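Local coordinates for EvdO2 (Micromonospora carbonacea, PDB 4XAC), which probably catalyses a 2-oxoglutarate-dependent oxidation as a member of the phytanoyl-CoA dioxygenase family, and binds 2-oxoglutarate beside a metal ion, at residues Gly143-Thr148 against Ala228-Phe233; Gly158-Leu163 against Gly205-Asp210. All blocks are in the same frame, centred on the assembly; numbering follows the deposited sequence.

How the contacts relate
Of the four segments, 143-148, part of strand 139-149, comes first from the N terminus, and the chain then runs through 158-163 and 205-210 before reaching 228-233. Contact 2 therefore closes a loop of about forty residues that lies wholly within the larger, roughly eighty-residue loop closed by contact 1. Contact 1 is edge-to-edge strand pairing inside the larger antiparallel sheet; contact 2 spans from that sheet to strand 160-162 of the smaller one. Strand 139-149 is the common neighbour: on its other edge it meets 206-210, with Trp147 N 2.7 Å from Val207 O, a probable hydrogen bond. Both contacts reach the same 2-oxoglutarate.

Contact 1: residues Gly143-Thr148 against Ala228-Phe233; sequences GLSIWT and AYVLVF. With AKG (2-oxoglutaric acid), chain D.
The carbonyl oxygen of Leu231 receives the amide of Ile146 at 2.7 Å from O to N, with an N-H...O angle of 169°. Ser145 CA also approaches this oxygen as a longer C-H donor. The return bond, from Leu231 N to Ile146 O, completes the ring of this hydrogen-bonded pair; Leu144 with Phe233 and Thr148 with Tyr229 form equivalent rings, giving six backbone bonds in all. The segment axes approach to 4.6 Å and run antiparallel, as expected for adjacent strands in the larger sheet of a double-stranded beta-helix.

Residues Leu144, Ile146, Leu231 and Phe233 share one face, toward helix 89-102. There Leu144 CD1 lies at the Phe233 ring edge, and Ile146 CD1 comes to 3.9 Å from Phe233 CE1. Thr148, on the same face, turns its OG1 to His90 of that helix.

The other face holds Ser145, Trp147, Val230 and Val232. Trp147 CG stands anti to the backbone N (chi1 -170°), which carries the indole out over Ala228 and toward the ligand. Ala228 CB sits over one indole face, 3.8 Å from the centroid of the five-membered ring, while Val230 CG2 meets Trp147 CD1 obliquely at 3.5 Å. O3 of the distal 2-oxoglutarate carboxylate lies at the indole edge in its plane, and Trp147 NE1 donates to it at 2.9 Å, with an angle of 155° at the hydrogen. A leucine here would probably leave O3 without this N-H and uncover the methyl of Ala228. The apolar contacts at Ala228 and Val230 probably help to hold the indole's tilt, with its single N-H presented edge-on to the carboxylate from a buried sheet.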
loop_
_atom_site.group_PDB
_atom_site.type_symbol
_atom_site.label_atom_id
_atom_site.label_comp_id
_atom_site.label_asym_id
_atom_site.label_seq_id
_atom_site.Cartn_x
_atom_site.Cartn_y
_atom_site.Cartn_z
ATOM N N GLY A 143 12.853 -3.912 2.372
ATOM C CA GLY A 143 11.805 -3.893 1.378
ATOM C C GLY A 143 11.045 -2.603 1.330
ATOM O O GLY A 143 11.234 -1.705 2.160
ATOM N N LEU A 144 10.170 -2.520 0.339
ATOM C CA LEU A 144 9.351 -1.347 0.167
ATOM C C LEU A 144 8.050 -1.722 -0.520
ATOM O O LEU A 144 7.882 -2.844 -1.018
ATOM C CB LEU A 144 10.131 -0.272 -0.630
ATOM C CG LEU A 144 10.739 -0.626 -1.996
ATOM C CD1 LEU A 144 9.655 -0.804 -3.067
ATOM C CD2 LEU A 144 11.724 0.449 -2.448
ATOM N N SER A 145 7.126 -0.773 -0.540
ATOM C CA SER A 145 5.854 -0.936 -1.220
ATOM C C SER A 145 5.692 0.173 -2.243
ATOM O O SER A 145 6.019 1.308 -1.947
ATOM C CB SER A 145 4.699 -0.901 -0.219
ATOM O OG SER A 145 4.815 -1.993 0.680
ATOM N N ILE A 146 5.192 -0.158 -3.433
ATOM C CA ILE A 146 4.863 0.856 -4.450
ATOM C C ILE A 146 3.353 0.894 -4.649
ATOM O O ILE A 146 2.751 -0.033 -5.195
ATOM C CB ILE A 146 5.571 0.591 -5.806
ATOM C CG1 ILE A 146 7.083 0.663 -5.620
ATOM C CG2 ILE A 146 5.152 1.650 -6.850
ATOM C CD1 ILE A 146 7.921 0.079 -6.808
ATOM N N TRP A 147 2.758 1.974 -4.157
ATOM C CA TRP A 147 1.314 2.162 -4.110
ATOM C C TRP A 147 0.897 2.979 -5.324
ATOM O O TRP A 147 1.059 4.190 -5.325
ATOM C CB TRP A 147 0.966 2.877 -2.788
ATOM C CG TRP A 147 -0.470 3.029 -2.302
ATOM C CD1 TRP A 147 -1.129 2.221 -1.390
ATOM C CD2 TRP A 147 -1.357 4.134 -2.561
ATOM N NE1 TRP A 147 -2.388 2.731 -1.132
ATOM C CE2 TRP A 147 -2.549 3.899 -1.827
ATOM C CE3 TRP A 147 -1.272 5.284 -3.358
ATOM C CZ2 TRP A 147 -3.639 4.774 -1.872
ATOM C CZ3 TRP A 147 -2.371 6.154 -3.395
ATOM C CH2 TRP A 147 -3.530 5.888 -2.664
ATOM N N THR A 148 0.365 2.316 -6.356
ATOM C CA THR A 148 -0.052 3.006 -7.582
ATOM C C THR A 148 -1.547 3.280 -7.525
ATOM O O THR A 148 -2.332 2.367 -7.289
ATOM C CB THR A 148 0.253 2.179 -8.856
ATOM O OG1 THR A 148 1.659 1.939 -8.950
ATOM C CG2 THR A 148 -0.204 2.921 -10.112
ATOM N N ALA A 228 -6.292 1.430 -5.447
ATOM C CA ALA A 228 -4.832 1.414 -5.444
ATOM C C ALA A 228 -4.367 0.005 -5.691
ATOM O O ALA A 228 -5.012 -0.972 -5.268
ATOM C CB ALA A 228 -4.267 1.936 -4.135
ATOM N N TYR A 229 -3.243 -0.088 -6.383
ATOM C CA TYR A 229 -2.625 -1.351 -6.698
ATOM C C TYR A 229 -1.233 -1.296 -6.089
ATOM O O TYR A 229 -0.442 -0.419 -6.433
ATOM C CB TYR A 229 -2.576 -1.565 -8.210
ATOM C CG TYR A 229 -1.783 -2.772 -8.643
ATOM C CD1 TYR A 229 -1.996 -4.014 -8.058
ATOM C CD2 TYR A 229 -0.832 -2.678 -9.656
ATOM C CE1 TYR A 229 -1.276 -5.126 -8.460
ATOM C CE2 TYR A 229 -0.110 -3.783 -10.062
ATOM C CZ TYR A 229 -0.340 -5.000 -9.467
ATOM O OH TYR A 229 0.374 -6.096 -9.874
ATOM N N VAL A 230 -0.959 -2.185 -5.143
ATOM C CA VAL A 230 0.300 -2.107 -4.415
ATOM C C VAL A 230 1.201 -3.257 -4.816
ATOM O O VAL A 230 0.762 -4.398 -4.874
ATOM C CB VAL A 230 0.086 -2.127 -2.894
ATOM C CG1 VAL A 230 1.395 -1.821 -2.168
ATOM C CG2 VAL A 230 -0.980 -1.102 -2.497
ATOM N N LEU A 231 2.453 -2.938 -5.126
ATOM C CA LEU A 231 3.457 -3.951 -5.375
ATOM C C LEU A 231 4.498 -3.889 -4.276
ATOM O O LEU A 231 5.085 -2.829 -4.021
ATOM C CB LEU A 231 4.120 -3.746 -6.737
ATOM C CG LEU A 231 3.284 -4.114 -7.952
ATOM C CD1 LEU A 231 4.018 -3.640 -9.228
ATOM C CD2 LEU A 231 3.039 -5.626 -7.986
ATOM N N VAL A 232 4.717 -5.023 -3.632
ATOM C CA VAL A 232 5.683 -5.139 -2.549
ATOM C C VAL A 232 6.928 -5.853 -3.031
ATOM O O VAL A 232 6.814 -6.918 -3.610
ATOM C CB VAL A 232 5.088 -5.911 -1.375
ATOM C CG1 VAL A 232 6.119 -6.075 -0.259
ATOM C CG2 VAL A 232 3.832 -5.201 -0.884
ATOM N N PHE A 233 8.095 -5.259 -2.792
ATOM C CA PHE A 233 9.387 -5.838 -3.162
ATOM C C PHE A 233 10.276 -5.955 -1.933
ATOM O O PHE A 233 10.408 -5.000 -1.154
ATOM C CB PHE A 233 10.087 -4.981 -4.238
ATOM C CG PHE A 233 9.350 -4.932 -5.550
ATOM C CD1 PHE A 233 8.470 -3.892 -5.827
ATOM C CD2 PHE A 233 9.521 -5.934 -6.498
ATOM C CE1 PHE A 233 7.776 -3.851 -7.027
ATOM C CE2 PHE A 233 8.824 -5.898 -7.702
ATOM C CZ PHE A 233 7.956 -4.850 -7.965
HETATM C C1 AKG D . 0.221 0.180 2.358
HETATM O O1 AKG D . 0.272 0.200 1.095
HETATM O O2 AKG D . 1.150 -0.309 3.047
HETATM C C2 AKG D . -0.980 0.718 3.056
HETATM O O5 AKG D . -1.078 0.609 4.276
HETATM C C3 AKG D . -2.067 1.352 2.256
HETATM C C4 AKG D . -3.257 1.888 2.984
HETATM C C5 AKG D . -4.417 2.361 2.164
HETATM O O3 AKG D . -4.367 2.299 0.907
HETATM O O4 AKG D . -5.447 2.828 2.721
#

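Contact 2: residues Gly158-Leu163 against Gly205-Asp210; sequences GCLHYL and GAVVHD. With AKG (2-oxoglutaric acid), chain D.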
loop_
_atom_site.group_PDB
_atom_site.type_symbol
_atom_site.label_atom_id
_atom_site.label_comp_id
_atom_site.label_asym_id
_atom_site.label_seq_id
_atom_site.Cartn_x
_atom_site.Cartn_y
_atom_site.Cartn_z
ATOM N N GLY A 158 -8.634 9.760 0.388
ATOM C CA GLY A 158 -7.859 8.726 1.051
ATOM C C GLY A 158 -6.426 8.498 0.583
ATOM O O GLY A 158 -5.961 7.367 0.567
ATOM N N CYS A 159 -5.718 9.562 0.212
ATOM C CA CYS A 159 -4.316 9.428 -0.149
ATOM C C CYS A 159 -3.507 9.076 1.101
ATOM O O CYS A 159 -4.015 9.172 2.221
ATOM C CB CYS A 159 -3.782 10.717 -0.786
ATOM S SG CYS A 159 -3.576 12.062 0.384
ATOM N N LEU A 160 -2.257 8.666 0.905
ATOM C CA LEU A 160 -1.398 8.302 2.022
ATOM C C LEU A 160 -0.753 9.529 2.667
ATOM O O LEU A 160 -0.486 10.532 1.998
ATOM C CB LEU A 160 -0.304 7.314 1.566
ATOM C CG LEU A 160 -0.853 5.976 1.030
ATOM C CD1 LEU A 160 0.231 4.898 0.931
ATOM C CD2 LEU A 160 -2.007 5.481 1.890
ATOM N N HIS A 161 -0.544 9.430 3.978
ATOM C CA HIS A 161 0.238 10.376 4.772
ATOM C C HIS A 161 1.408 9.620 5.372
ATOM O O HIS A 161 1.255 8.453 5.729
ATOM C CB HIS A 161 -0.593 11.004 5.902
ATOM C CG HIS A 161 -1.865 11.649 5.449
ATOM N ND1 HIS A 161 -2.201 12.939 5.796
ATOM C CD2 HIS A 161 -2.898 11.177 4.712
ATOM C CE1 HIS A 161 -3.380 13.242 5.280
ATOM N NE2 HIS A 161 -3.829 12.189 4.619
ATOM N N TYR A 162 2.564 10.275 5.490
ATOM C CA TYR A 162 3.770 9.645 6.054
ATOM C C TYR A 162 4.362 10.429 7.209
ATOM O O TYR A 162 4.163 11.637 7.310
ATOM C CB TYR A 162 4.860 9.518 4.979
ATOM C CG TYR A 162 4.495 8.600 3.867
ATOM C CD1 TYR A 162 4.174 9.089 2.604
ATOM C CD2 TYR A 162 4.481 7.238 4.069
ATOM C CE1 TYR A 162 3.852 8.232 1.570
ATOM C CE2 TYR A 162 4.155 6.380 3.058
ATOM C CZ TYR A 162 3.843 6.870 1.808
ATOM O OH TYR A 162 3.545 5.974 0.805
ATOM N N LEU A 163 5.098 9.725 8.067
ATOM C CA LEU A 163 5.940 10.365 9.072
ATOM C C LEU A 163 7.359 10.377 8.528
ATOM O O LEU A 163 8.036 9.341 8.549
ATOM C CB LEU A 163 5.887 9.623 10.413
ATOM C CG LEU A 163 6.672 10.340 11.527
ATOM C CD1 LEU A 163 5.909 11.556 12.018
ATOM C CD2 LEU A 163 6.994 9.402 12.680
ATOM N N GLY A 205 -0.172 7.924 -10.753
ATOM C CA GLY A 205 0.895 8.310 -9.837
ATOM C C GLY A 205 1.079 7.221 -8.792
ATOM O O GLY A 205 0.223 6.364 -8.631
ATOM N N ALA A 206 2.199 7.249 -8.081
ATOM C CA ALA A 206 2.429 6.288 -7.019
ATOM C C ALA A 206 3.231 6.913 -5.914
ATOM O O ALA A 206 3.988 7.878 -6.128
ATOM C CB ALA A 206 3.157 5.036 -7.554
ATOM N N VAL A 207 3.083 6.341 -4.726
ATOM C CA VAL A 207 4.006 6.625 -3.643
ATOM C C VAL A 207 4.738 5.323 -3.321
ATOM O O VAL A 207 4.198 4.218 -3.506
ATOM C CB VAL A 207 3.292 7.207 -2.396
ATOM C CG1 VAL A 207 2.888 8.656 -2.640
ATOM C CG2 VAL A 207 2.069 6.369 -2.030
ATOM N N VAL A 208 5.976 5.471 -2.869
ATOM C CA VAL A 208 6.852 4.356 -2.531
ATOM C C VAL A 208 7.250 4.527 -1.078
ATOM O O VAL A 208 7.713 5.598 -0.708
ATOM C CB VAL A 208 8.137 4.346 -3.404
ATOM C CG1 VAL A 208 8.992 3.079 -3.119
ATOM C CG2 VAL A 208 7.792 4.460 -4.884
ATOM N N HIS A 209 7.095 3.503 -0.245
ATOM C CA HIS A 209 7.584 3.654 1.128
ATOM C C HIS A 209 8.265 2.410 1.678
ATOM O O HIS A 209 7.883 1.274 1.375
ATOM C CB HIS A 209 6.449 4.085 2.099
ATOM C CG HIS A 209 5.272 3.161 2.153
ATOM N ND1 HIS A 209 4.134 3.360 1.397
ATOM C CD2 HIS A 209 5.028 2.060 2.914
ATOM C CE1 HIS A 209 3.259 2.406 1.655
ATOM N NE2 HIS A 209 3.772 1.608 2.577
ATOM N N ASP A 210 9.288 2.670 2.492
ATOM C CA ASP A 210 10.022 1.640 3.211
ATOM C C ASP A 210 9.111 0.853 4.153
ATOM O O ASP A 210 8.113 1.380 4.636
ATOM C CB ASP A 210 11.163 2.283 3.998
ATOM C CG ASP A 210 12.082 1.253 4.654
ATOM O OD1 ASP A 210 11.870 0.916 5.834
ATOM O OD2 ASP A 210 13.005 0.770 3.973
HETATM C C1 AKG D . 0.221 0.180 2.358
HETATM O O1 AKG D . 0.272 0.200 1.095
HETATM O O2 AKG D . 1.150 -0.309 3.047
HETATM C C2 AKG D . -0.980 0.718 3.056
HETATM O O5 AKG D . -1.078 0.609 4.276
HETATM C C3 AKG D . -2.067 1.352 2.256
HETATM C C4 AKG D . -3.257 1.888 2.984
HETATM C C5 AKG D . -4.417 2.361 2.164
HETATM O O3 AKG D . -4.367 2.299 0.907
HETATM O O4 AKG D . -5.447 2.828 2.721
#
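His209 and Tyr162 are brought together by opposite first torsions: the imidazole CG sits between its backbone N and carbonyl carbon (chi1 58°), whereas the phenol CG lies anti to its carbonyl carbon (chi1 -65°). Both side chains consequently reach into the space separating their strands, and Tyr162 OH meets His209 ND1 at 2.7 Å in a short hydrogen bond. The hydroxyl lies near the imidazole plane, and ND1 in turn lies in the plane of the phenol ring at its edge. The rings themselves are inclined at 53° with centroids 5.3 Å apart, neither stacked nor edge-to-face. Tyr162 CE2 is also close to His209 CB, at 3.4 Å, so carbon packing accompanies the polar link.

The strands are not sheet partners: the axes of 160-162 and 206-210 stay 9.6 Å apart. They belong to the two facing sheets of the cupin-type double-stranded beta-helix, and Leu160, Tyr162, Val207 and His209 meet between them. Val207 CG2 comes within 3.2 Å of Tyr162 OH, its CB lying at the ring edge, and also touches Leu160 CD1. Leu160 forks at CG: CD1 packs on Val207 and on His209 CE1, while CD2 lies 4.0 Å from C5 of 2-oxoglutarate, thereby bridging protein core and ligand.

At the far side of the imidazole, His209 NE2 makes a rather long hydrogen bond of 3.3 Å to O2 of the 2-oxoglutarate carboxylate next to the keto group, and NE2 is also hydrogen-bonded to Asp131 OD2. Phe23 stacks on the Tyr162 ring, and the ring of His215 meets that of His209. A bound nickel ion lies about 4 Å from the His209 side chain.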